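Local coordinates for putative hydroxymethylglutaryl-CoA synthase (Streptococcus mutans, PDB 3SQZ), which probably catalyses the condensation of acetyl-CoA with acetoacetyl-CoA to give hydroxymethylglutaryl-CoA and free coenzyme A, at residues I39-F44 with A193-K198; S47-N52 with K400-G405; Q212-M217 with Y239-K244; K306-I311 with D368-R373. All coordinates share one frame; numbering follows the deposited sequence.

Contact 1: I39-F44 with A193-K198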
# COMPACT_ATOMS: atom_id res chain seq x y z
N ILE A 39 15.01 0.94 4.33
CA ILE A 39 14.42 0.09 3.32
C ILE A 39 15.49 -0.34 2.32
O ILE A 39 16.07 0.49 1.60
CB ILE A 39 13.26 0.80 2.59
CG1 ILE A 39 12.17 1.22 3.59
CG2 ILE A 39 12.69 -0.09 1.50
CD1 ILE A 39 11.13 2.16 3.01
N ASP A 40 15.74 -1.64 2.29
CA ASP A 40 16.76 -2.22 1.42
C ASP A 40 16.18 -2.63 0.07
O ASP A 40 16.83 -2.47 -0.96
CB ASP A 40 17.37 -3.43 2.11
CG ASP A 40 18.51 -4.04 1.34
OD1 ASP A 40 19.48 -3.31 1.03
OD2 ASP A 40 18.44 -5.24 1.04
N LYS A 41 14.97 -3.20 0.10
CA LYS A 41 14.29 -3.66 -1.11
C LYS A 41 12.80 -3.42 -0.95
O LYS A 41 12.28 -3.48 0.16
CB LYS A 41 14.59 -5.14 -1.39
CG LYS A 41 16.04 -5.37 -1.82
CD LYS A 41 16.34 -6.82 -2.20
CE LYS A 41 16.36 -7.72 -0.97
NZ LYS A 41 16.98 -9.06 -1.26
N ILE A 42 12.14 -3.15 -2.08
CA ILE A 42 10.69 -3.00 -2.14
C ILE A 42 10.14 -3.93 -3.22
O ILE A 42 10.60 -3.89 -4.36
CB ILE A 42 10.27 -1.55 -2.49
CG1 ILE A 42 10.88 -0.54 -1.52
CG2 ILE A 42 8.76 -1.43 -2.52
CD1 ILE A 42 10.71 0.91 -1.94
N GLY A 43 9.18 -4.76 -2.84
CA GLY A 43 8.48 -5.62 -3.77
C GLY A 43 7.04 -5.19 -3.89
O GLY A 43 6.48 -4.60 -2.95
N PHE A 44 6.43 -5.46 -5.04
CA PHE A 44 5.02 -5.16 -5.23
C PHE A 44 4.35 -6.25 -6.04
O PHE A 44 4.89 -6.68 -7.06
CB PHE A 44 4.82 -3.82 -5.95
CG PHE A 44 3.37 -3.50 -6.19
CD1 PHE A 44 2.53 -3.23 -5.12
CD2 PHE A 44 2.84 -3.51 -7.48
CE1 PHE A 44 1.19 -2.96 -5.33
CE2 PHE A 44 1.50 -3.24 -7.68
CZ PHE A 44 0.67 -2.97 -6.61
N ALA A 193 5.88 -5.14 -0.23
CA ALA A 193 6.79 -5.77 0.73
C ALA A 193 8.01 -4.88 0.87
O ALA A 193 8.56 -4.41 -0.13
CB ALA A 193 7.20 -7.15 0.25
N MET A 194 8.45 -4.65 2.10
CA MET A 194 9.66 -3.87 2.37
C MET A 194 10.58 -4.68 3.26
O MET A 194 10.16 -5.17 4.31
CB MET A 194 9.32 -2.52 3.01
CG MET A 194 8.60 -1.60 2.04
SD MET A 194 7.98 -0.06 2.73
CE MET A 194 6.61 -0.68 3.70
N LEU A 195 11.83 -4.85 2.83
CA LEU A 195 12.84 -5.49 3.65
C LEU A 195 13.64 -4.41 4.34
O LEU A 195 14.23 -3.54 3.67
CB LEU A 195 13.74 -6.35 2.78
CG LEU A 195 14.79 -7.14 3.56
CD1 LEU A 195 14.14 -8.24 4.40
CD2 LEU A 195 15.83 -7.70 2.62
N VAL A 196 13.67 -4.45 5.66
CA VAL A 196 14.36 -3.45 6.46
C VAL A 196 15.61 -4.07 7.07
O VAL A 196 15.55 -5.16 7.63
CB VAL A 196 13.43 -2.91 7.57
CG1 VAL A 196 14.18 -1.94 8.49
CG2 VAL A 196 12.20 -2.27 6.95
N LYS A 197 16.75 -3.39 6.91
CA LYS A 197 18.01 -3.86 7.48
C LYS A 197 19.00 -2.72 7.59
O LYS A 197 18.74 -1.60 7.15
CB LYS A 197 18.60 -4.99 6.63
CG LYS A 197 19.00 -4.56 5.23
CD LYS A 197 19.52 -5.73 4.41
CE LYS A 197 20.89 -6.19 4.87
NZ LYS A 197 21.93 -5.14 4.66
N LYS A 198 20.13 -3.00 8.22
CA LYS A 198 21.22 -2.05 8.31
C LYS A 198 21.85 -1.85 6.93
O LYS A 198 21.83 -2.75 6.10
CB LYS A 198 22.26 -2.57 9.30
CG LYS A 198 23.36 -1.58 9.63
CD LYS A 198 24.27 -2.10 10.72
CE LYS A 198 25.34 -3.03 10.16
NZ LYS A 198 24.77 -4.24 9.52
O HOH W 1 21.89 -4.23 2.02

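Contact 2: S47-N52 with K400-G405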
# COMPACT_ATOMS: atom_id res chain seq x y z
N SER A 47 -3.21 -8.02 -8.25
CA SER A 47 -3.98 -9.12 -8.79
C SER A 47 -3.82 -9.19 -10.32
O SER A 47 -3.16 -8.34 -10.93
CB SER A 47 -5.44 -8.97 -8.40
OG SER A 47 -5.90 -7.69 -8.76
N GLN A 48 -4.43 -10.20 -10.92
CA GLN A 48 -4.21 -10.50 -12.33
C GLN A 48 -5.30 -9.95 -13.26
O GLN A 48 -5.27 -10.22 -14.45
CB GLN A 48 -4.06 -12.01 -12.53
CG GLN A 48 -3.01 -12.66 -11.65
CD GLN A 48 -1.62 -12.10 -11.86
OE1 GLN A 48 -0.91 -11.80 -10.89
NE2 GLN A 48 -1.21 -11.97 -13.10
N TYR A 49 -6.23 -9.19 -12.69
CA TYR A 49 -7.38 -8.66 -13.44
C TYR A 49 -7.46 -7.15 -13.25
O TYR A 49 -7.02 -6.61 -12.23
CB TYR A 49 -8.68 -9.28 -12.94
CG TYR A 49 -8.77 -10.78 -13.06
CD1 TYR A 49 -9.22 -11.38 -14.23
CD2 TYR A 49 -8.41 -11.59 -12.00
CE1 TYR A 49 -9.32 -12.75 -14.34
CE2 TYR A 49 -8.50 -12.96 -12.09
CZ TYR A 49 -8.96 -13.54 -13.26
OH TYR A 49 -9.04 -14.92 -13.33
N VAL A 50 -8.08 -6.48 -14.22
CA VAL A 50 -8.22 -5.04 -14.17
C VAL A 50 -9.62 -4.64 -14.62
O VAL A 50 -10.19 -5.23 -15.54
CB VAL A 50 -7.13 -4.34 -15.03
CG1 VAL A 50 -7.18 -4.78 -16.50
CG2 VAL A 50 -7.22 -2.83 -14.91
N LEU A 51 -10.17 -3.63 -13.94
CA LEU A 51 -11.41 -2.98 -14.35
C LEU A 51 -11.04 -1.60 -14.86
O LEU A 51 -10.51 -0.76 -14.13
CB LEU A 51 -12.37 -2.87 -13.16
CG LEU A 51 -13.66 -2.10 -13.43
CD1 LEU A 51 -14.53 -2.81 -14.47
CD2 LEU A 51 -14.43 -1.91 -12.14
N ASN A 52 -11.31 -1.36 -16.14
CA ASN A 52 -11.02 -0.06 -16.72
C ASN A 52 -12.13 0.93 -16.34
O ASN A 52 -13.32 0.60 -16.41
CB ASN A 52 -10.82 -0.19 -18.23
CG ASN A 52 -9.50 -0.87 -18.57
OD1 ASN A 52 -8.50 -0.71 -17.87
ND2 ASN A 52 -9.49 -1.65 -19.65
N LYS A 400 -13.45 -22.04 -7.97
CA LYS A 400 -12.98 -22.12 -9.34
C LYS A 400 -11.53 -21.68 -9.38
O LYS A 400 -11.07 -20.95 -8.50
CB LYS A 400 -13.83 -21.22 -10.24
N GLU A 401 -10.80 -22.13 -10.39
CA GLU A 401 -9.44 -21.65 -10.58
C GLU A 401 -9.46 -20.32 -11.31
O GLU A 401 -10.02 -20.20 -12.40
CB GLU A 401 -8.58 -22.66 -11.35
CG GLU A 401 -7.11 -22.26 -11.41
CD GLU A 401 -6.28 -23.14 -12.32
OE1 GLU A 401 -6.76 -24.22 -12.74
OE2 GLU A 401 -5.13 -22.76 -12.63
N TYR A 402 -8.85 -19.32 -10.69
CA TYR A 402 -8.74 -17.99 -11.27
C TYR A 402 -7.27 -17.72 -11.52
O TYR A 402 -6.39 -18.45 -11.05
CB TYR A 402 -9.30 -16.95 -10.31
CG TYR A 402 -10.80 -17.05 -10.10
CD1 TYR A 402 -11.68 -16.55 -11.05
CD2 TYR A 402 -11.32 -17.63 -8.96
CE1 TYR A 402 -13.04 -16.63 -10.87
CE2 TYR A 402 -12.69 -17.72 -8.77
CZ TYR A 402 -13.54 -17.22 -9.73
OH TYR A 402 -14.90 -17.30 -9.54
N GLN A 403 -6.99 -16.66 -12.28
CA GLN A 403 -5.62 -16.22 -12.45
C GLN A 403 -5.12 -15.59 -11.17
O GLN A 403 -5.77 -14.68 -10.62
CB GLN A 403 -5.54 -15.19 -13.56
CG GLN A 403 -5.97 -15.69 -14.91
CD GLN A 403 -5.72 -14.65 -15.96
OE1 GLN A 403 -6.65 -14.06 -16.49
NE2 GLN A 403 -4.45 -14.40 -16.25
N THR A 404 -3.98 -16.06 -10.70
CA THR A 404 -3.33 -15.50 -9.52
C THR A 404 -1.84 -15.34 -9.78
O THR A 404 -1.34 -15.70 -10.85
CB THR A 404 -3.52 -16.40 -8.27
OG1 THR A 404 -2.82 -17.64 -8.45
CG2 THR A 404 -4.99 -16.69 -8.00
N GLY A 405 -1.13 -14.80 -8.80
CA GLY A 405 0.32 -14.81 -8.78
C GLY A 405 0.79 -16.17 -8.28
O GLY A 405 0.07 -17.17 -8.40
O HOH W 2 -5.49 -12.25 -9.23
O HOH W 3 -3.93 -11.84 -16.90

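Contact 3: Q212-M217 with Y239-K244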
# COMPACT_ATOMS: atom_id res chain seq x y z
N GLN A 212 -0.26 11.83 14.86
CA GLN A 212 -1.40 12.46 15.49
C GLN A 212 -2.58 11.49 15.44
O GLN A 212 -2.79 10.83 14.42
CB GLN A 212 -1.77 13.76 14.74
CG GLN A 212 -2.84 14.56 15.46
CD GLN A 212 -3.22 15.85 14.74
OE1 GLN A 212 -2.57 16.27 13.76
NE2 GLN A 212 -4.27 16.48 15.21
N THR A 213 -3.32 11.40 16.54
CA THR A 213 -4.54 10.60 16.61
C THR A 213 -5.73 11.51 16.88
O THR A 213 -5.64 12.40 17.71
CB THR A 213 -4.46 9.58 17.77
OG1 THR A 213 -3.39 8.66 17.53
CG2 THR A 213 -5.75 8.80 17.92
N ARG A 214 -6.83 11.25 16.18
CA ARG A 214 -8.08 11.99 16.36
C ARG A 214 -9.25 11.04 16.15
O ARG A 214 -9.36 10.43 15.09
CB ARG A 214 -8.15 13.13 15.33
CG ARG A 214 -9.30 14.09 15.48
CD ARG A 214 -9.29 15.09 14.32
NE ARG A 214 -8.07 15.89 14.31
CZ ARG A 214 -7.77 16.78 13.37
NH1 ARG A 214 -8.59 16.98 12.35
NH2 ARG A 214 -6.63 17.46 13.44
N ASP A 215 -10.14 10.94 17.13
CA ASP A 215 -11.24 9.98 17.12
C ASP A 215 -12.40 10.50 16.28
O ASP A 215 -13.15 11.36 16.71
CB ASP A 215 -11.65 9.72 18.57
CG ASP A 215 -12.83 8.78 18.72
OD1 ASP A 215 -13.26 8.14 17.75
OD2 ASP A 215 -13.33 8.70 19.86
N ILE A 216 -12.50 9.97 15.06
CA ILE A 216 -13.52 10.38 14.09
C ILE A 216 -14.07 9.15 13.37
O ILE A 216 -13.51 8.06 13.45
CB ILE A 216 -12.97 11.41 13.07
CG1 ILE A 216 -11.83 10.81 12.22
CG2 ILE A 216 -12.53 12.69 13.78
CD1 ILE A 216 -11.45 11.67 11.04
N MET A 217 -15.17 9.34 12.64
CA MET A 217 -15.75 8.26 11.87
C MET A 217 -15.91 8.65 10.40
O MET A 217 -17.02 8.74 9.88
CB MET A 217 -17.06 7.76 12.50
CG MET A 217 -16.83 7.11 13.87
SD MET A 217 -15.77 5.63 13.76
CE MET A 217 -17.02 4.34 13.70
N TYR A 239 -8.52 14.24 6.24
CA TYR A 239 -7.20 13.91 5.66
C TYR A 239 -6.40 15.21 5.53
O TYR A 239 -5.24 15.28 5.94
CB TYR A 239 -7.39 13.17 4.31
CG TYR A 239 -6.18 12.93 3.37
CD1 TYR A 239 -5.59 13.98 2.67
CD2 TYR A 239 -5.71 11.63 3.10
CE1 TYR A 239 -4.53 13.76 1.77
CE2 TYR A 239 -4.65 11.40 2.19
CZ TYR A 239 -4.06 12.46 1.53
OH TYR A 239 -3.02 12.25 0.63
N LEU A 240 -7.02 16.24 4.95
CA LEU A 240 -6.32 17.50 4.73
C LEU A 240 -6.01 18.26 6.01
O LEU A 240 -4.95 18.88 6.12
CB LEU A 240 -7.10 18.38 3.74
CG LEU A 240 -7.20 17.81 2.33
CD1 LEU A 240 -8.16 18.62 1.49
CD2 LEU A 240 -5.83 17.75 1.67
N ASP A 241 -6.90 18.21 7.00
CA ASP A 241 -6.64 18.90 8.26
C ASP A 241 -5.56 18.20 9.09
O ASP A 241 -4.73 18.86 9.72
CB ASP A 241 -7.90 19.07 9.09
CG ASP A 241 -7.67 19.96 10.29
OD1 ASP A 241 -7.42 21.17 10.09
OD2 ASP A 241 -7.71 19.46 11.44
N MET A 242 -5.57 16.87 9.11
CA MET A 242 -4.52 16.15 9.80
C MET A 242 -3.18 16.33 9.09
O MET A 242 -2.14 16.42 9.74
CB MET A 242 -4.89 14.69 9.98
CG MET A 242 -6.08 14.54 10.90
SD MET A 242 -6.35 12.86 11.47
CE MET A 242 -4.98 12.62 12.61
N LEU A 243 -3.21 16.42 7.77
CA LEU A 243 -1.99 16.73 7.03
C LEU A 243 -1.46 18.11 7.43
O LEU A 243 -0.29 18.26 7.81
CB LEU A 243 -2.24 16.67 5.53
CG LEU A 243 -1.12 17.16 4.62
CD1 LEU A 243 0.15 16.34 4.75
CD2 LEU A 243 -1.60 17.17 3.18
N LYS A 244 -2.32 19.11 7.36
CA LYS A 244 -1.92 20.48 7.67
C LYS A 244 -1.35 20.61 9.08
O LYS A 244 -0.28 21.19 9.28
CB LYS A 244 -3.10 21.44 7.50
CG LYS A 244 -2.82 22.87 7.94
CD LYS A 244 -4.06 23.74 7.82
CE LYS A 244 -3.77 25.17 8.26
NZ LYS A 244 -4.91 26.09 7.99

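Contact 4: K306-I311 with D368-R373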
# COMPACT_ATOMS: atom_id res chain seq x y z
N LYS A 306 -2.75 5.35 -10.54
CA LYS A 306 -3.71 5.61 -11.62
C LYS A 306 -4.16 4.33 -12.32
O LYS A 306 -5.22 4.32 -12.94
CB LYS A 306 -3.12 6.55 -12.66
CG LYS A 306 -2.99 7.97 -12.20
CD LYS A 306 -2.57 8.89 -13.34
CE LYS A 306 -2.54 10.34 -12.91
NZ LYS A 306 -2.08 11.25 -13.99
N GLN A 307 -3.33 3.29 -12.27
CA GLN A 307 -3.62 2.03 -12.95
C GLN A 307 -4.12 0.93 -12.02
O GLN A 307 -4.60 -0.10 -12.49
CB GLN A 307 -2.37 1.51 -13.66
CG GLN A 307 -1.71 2.48 -14.62
CD GLN A 307 -2.68 3.02 -15.62
OE1 GLN A 307 -3.41 2.27 -16.28
NE2 GLN A 307 -2.72 4.34 -15.74
N ILE A 308 -3.94 1.12 -10.71
CA ILE A 308 -4.17 0.08 -9.71
C ILE A 308 -5.34 0.38 -8.78
O ILE A 308 -6.04 -0.53 -8.35
CB ILE A 308 -2.88 -0.13 -8.88
CG1 ILE A 308 -1.82 -0.78 -9.78
CG2 ILE A 308 -3.14 -0.96 -7.61
CD1 ILE A 308 -0.42 -0.64 -9.27
N GLY A 309 -5.55 1.66 -8.47
CA GLY A 309 -6.58 2.02 -7.52
C GLY A 309 -6.06 2.05 -6.10
O GLY A 309 -4.85 2.13 -5.85
N ASN A 310 -6.99 1.98 -5.15
CA ASN A 310 -6.69 2.06 -3.73
C ASN A 310 -6.22 0.71 -3.20
O ASN A 310 -6.89 -0.30 -3.41
CB ASN A 310 -7.99 2.48 -3.04
CG ASN A 310 -7.82 2.84 -1.58
OD1 ASN A 310 -6.73 2.78 -1.01
ND2 ASN A 310 -8.92 3.26 -0.97
N ILE A 311 -5.08 0.70 -2.51
CA ILE A 311 -4.61 -0.51 -1.85
C ILE A 311 -4.43 -0.30 -0.35
O ILE A 311 -3.67 -1.01 0.31
CB ILE A 311 -3.36 -1.14 -2.53
CG1 ILE A 311 -2.10 -0.28 -2.35
CG2 ILE A 311 -3.66 -1.41 -4.01
CD1 ILE A 311 -0.83 -1.00 -2.75
N ASP A 368 4.54 -2.10 -17.84
CA ASP A 368 4.35 -3.17 -18.80
C ASP A 368 3.69 -4.38 -18.15
O ASP A 368 2.77 -4.98 -18.69
CB ASP A 368 5.67 -3.55 -19.45
CG ASP A 368 6.34 -2.37 -20.10
OD1 ASP A 368 5.81 -1.88 -21.10
OD2 ASP A 368 7.36 -1.89 -19.58
N LYS A 369 4.18 -4.74 -16.97
CA LYS A 369 3.60 -5.88 -16.26
C LYS A 369 2.13 -5.62 -15.91
O LYS A 369 1.30 -6.51 -16.03
CB LYS A 369 4.40 -6.22 -15.01
CG LYS A 369 5.81 -6.73 -15.29
CD LYS A 369 6.52 -7.01 -13.96
CE LYS A 369 7.90 -7.57 -14.15
NZ LYS A 369 8.48 -7.91 -12.82
N LEU A 370 1.81 -4.39 -15.50
CA LEU A 370 0.43 -4.08 -15.16
C LEU A 370 -0.51 -4.19 -16.37
O LEU A 370 -1.68 -4.56 -16.23
CB LEU A 370 0.32 -2.70 -14.52
CG LEU A 370 0.92 -2.60 -13.12
CD1 LEU A 370 1.03 -1.15 -12.71
CD2 LEU A 370 0.10 -3.40 -12.10
N LYS A 371 0.01 -3.91 -17.56
CA LYS A 371 -0.79 -4.05 -18.78
C LYS A 371 -1.15 -5.50 -19.07
O LYS A 371 -2.07 -5.76 -19.83
CB LYS A 371 -0.08 -3.43 -19.99
CG LYS A 371 -0.10 -1.92 -20.01
CD LYS A 371 0.52 -1.41 -21.30
CE LYS A 371 0.34 0.09 -21.49
NZ LYS A 371 1.17 0.87 -20.54
N ARG A 372 -0.42 -6.45 -18.48
CA ARG A 372 -0.73 -7.86 -18.66
C ARG A 372 -2.03 -8.28 -17.98
O ARG A 372 -2.56 -9.33 -18.31
CB ARG A 372 0.41 -8.75 -18.17
CG ARG A 372 1.74 -8.48 -18.84
CD ARG A 372 2.82 -9.32 -18.21
NE ARG A 372 4.11 -9.03 -18.83
CZ ARG A 372 5.28 -9.48 -18.38
NH1 ARG A 372 5.33 -10.25 -17.30
NH2 ARG A 372 6.39 -9.16 -19.01
N ARG A 373 -2.52 -7.50 -17.03
CA ARG A 373 -3.74 -7.88 -16.33
C ARG A 373 -4.88 -8.09 -17.33
O ARG A 373 -4.99 -7.39 -18.35
CB ARG A 373 -4.16 -6.81 -15.32
CG ARG A 373 -3.28 -6.75 -14.08
CD ARG A 373 -3.60 -5.54 -13.21
NE ARG A 373 -3.40 -4.31 -13.97
CZ ARG A 373 -3.83 -3.11 -13.59
NH1 ARG A 373 -4.46 -2.94 -12.44
NH2 ARG A 373 -3.63 -2.06 -14.39

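Contact 1: I39-F44 with A193-K198
I39 begins the contact on the apolar face that it shares with I42, M194 and V196. Its terminal CD1 lies 3.9 Å from M194 SD, the two side chains slanting across one another. This face continues onto L152 of helix 147-161. At D40 the antiparallel pairing is interrupted by a beta bulge: D40, with nearly helical backbone angles (-91/-40), and K41 both stand opposite L195. D40 N gives a nearly straight bond to L195 O (2.8 Å), and K41 O takes one from L195 N (3.0 Å), whereas the buried K41 N between them has no partner. D40 swings its carboxylate alongside L195 and toward K197 by setting CG opposite the backbone N (chi1 -175°), and K197 CD rests 3.6 Å from D40 OD2. The two charged ends do not meet directly; a water bridges D40 OD1 and K197 NZ, while R201 forms a salt bridge with the carboxylate. The side chain of K41 runs the same way as that of L195, its CE 3.6 Å from L195 CD2, and then carries NZ on to a salt bridge with D101. Beyond I42, whose CG1 only loosely approaches M194 CG, regular pairing returns: G43 N donates to A193 O at 2.8 Å and G43 O accepts from A193 N at the same distance. Two interior strands of the large sheet of the thiolase fold are thus joined by backbone hydrogen bonds and by apolar packing on one face, while the bulge brings two charged groups to the other, where R201 and D101 probably balance them.

Contact 2: S47-N52 with K400-G405
This is a surface contact between Q48 and Y49, where the chain enters strand 49-52, and Y402 to G405 in the loop joining strands 397-398 and 407-413. Its one direct hydrogen bond runs from Q403 N to Y49 OH (2.9 Å) and is almost straight at 168°. The tyrosine reaches the loop with its hydroxyl end: CG stands anti to the carbonyl carbon (chi1 -60°), and the ring extends until OH also meets Y402 CB at 3.6 Å. Y402 CB comes to the rim of the Y49 ring, and Y49 OH in turn lies in the plane of the Y402 ring at its edge, so the two aromatics do not stack. Q403 crosses the tyrosine obliquely, its amide turned 76° from the ring, with OE1 3.7 Å from Y49 CE1. That oxygen has its hydrogen-bonding partner in T374 OG1. Q48 contributes mainly its aliphatic portion: CB sits 3.7 Å from Q403 CB, and CG presses against the peptide carbon of T404 at 3.5 Å. Two waters fill out the polar part, one linking Q48 N to Q403 O, the other Q48 O to Q403 NE2. T404 directs its CB away from Q48, and its OG1 bonds to G405 O within the loop. Beside this junction strand 49-52 runs between strands 75-78 and 374-375 in a small sheet; Q48 has a backbone bond with T374, Y49 one with I78, and Y402 continues the packing onto I384 of helix 378-385.

Contact 3: Q212-M217 with Y239-K244
R214 and D241 supply the ionic part of the contact. A salt bridge joins R214 NH1 to D241 OD2 at 2.8 Å, bent to an N-H...O angle of 141°, while R214 NH2 makes a weaker bond to the same oxygen at 3.0 Å. The carboxylate therefore receives both nitrogens on one atom instead of matching them oxygen for oxygen, and its plane is twisted 51° from that of the guanidinium. NH1 approaches on the anti lone pair of OD2, the one turned away from the other carboxylate oxygen. A bend at chi3 (-61°) brings the arginine head round to the helix, and Q238 OE1, one turn earlier, accepts a further bond from NH1 that helps to fix its rotation. Packing makes up the rest. M242 is modelled in two conformers; in the one described here its CG lies over the centre of one guanidinium face, 3.7 Å from R214 CZ, the two side chains running antiparallel to one another. The methionine's last bond folds CE back to the strand, where it comes 3.4 Å from Q212 O and 4.0 Å from Q212 CB. R214 is thus held by an acid at its edge and a hydrocarbon over its face. The contact ties the end of strand 203-213, and the loop leaving it, to helix 232-254. Backbone bonds of Q212 with A347 and R214 with A345 border it on the sheet side, M242 also touches Y341 of strand 335-342, and Y239 of the same helix touches bound coenzyme A.

Contact 4: K306-I311 with D368-R373
Q307 O and R373 form the tight part of this contact. The guanidinium meets the carbonyl end-on, NH1 at 2.8 Å and NH2 at 2.9 Å from Q307 O, and the oxygen lies close to the guanidinium plane. Both donors nevertheless arrive from the same face of the carbonyl, with NH2 standing 36° above its plane. Along another edge of the guanidinium, R373 NE bonds nearly straight to L370 O (2.9 Å), an oxygen that R373 N also reaches, from the opposite face. With the chain bent at chi3 (-60°), the arginine curls back toward L370, whose CD2 lies off-centre over one guanidinium face, and is held flat between two carbonyls, while NH1 gains a further partner in S77 OG. Beside it is an apolar patch: the I308 and L370 side chains meet roughly perpendicular, I308 CD1 lying 3.8 Å from L370 CD1. The margin formed by Q307 is looser and partly open to solvent. Its side chain offers only CB, 3.9 Å from R373 NH2 and 4.4 Å from L370 CD1, and its amide turns elsewhere, NE2 bonding to N74 OD1. Q307 O lies at the C-terminal end of the short helix 305-308, where any partial negative charge would probably favour the cationic group. G309 then leaves the helix with positive phi. Capping of a helix C-terminus by an arginine, with a glycine making the turn, is the motif here; the chain it releases leads directly to N310, which is predicted to bind hydroxymethylglutaryl-CoA in this thiolase-fold enzyme.

Contacts 1 and 3 share the large sheet, where strands 37-45 and 203-213 are neighbours, although their centres lie 28 Å apart. Contacts 2 and 4 are the closest pair, with centres 11 Å apart: R373 packs against the V50 side chain and the backbone of S47, Q48 and Y49. Contact 4 also touches contact 1, where the F44 ring meets I308 and I311, and so connects the sheet with the helix end preceding N310. Along the chain contacts 1, 3 and 4 close in turn, whereas contact 2 spans from 47-52 to 400-405, bringing the N-terminal and C-terminal family regions together. Contact 3 lies across the chain's centre from contacts 2 and 4, its M242 side chain about 10 Å from coenzyme A.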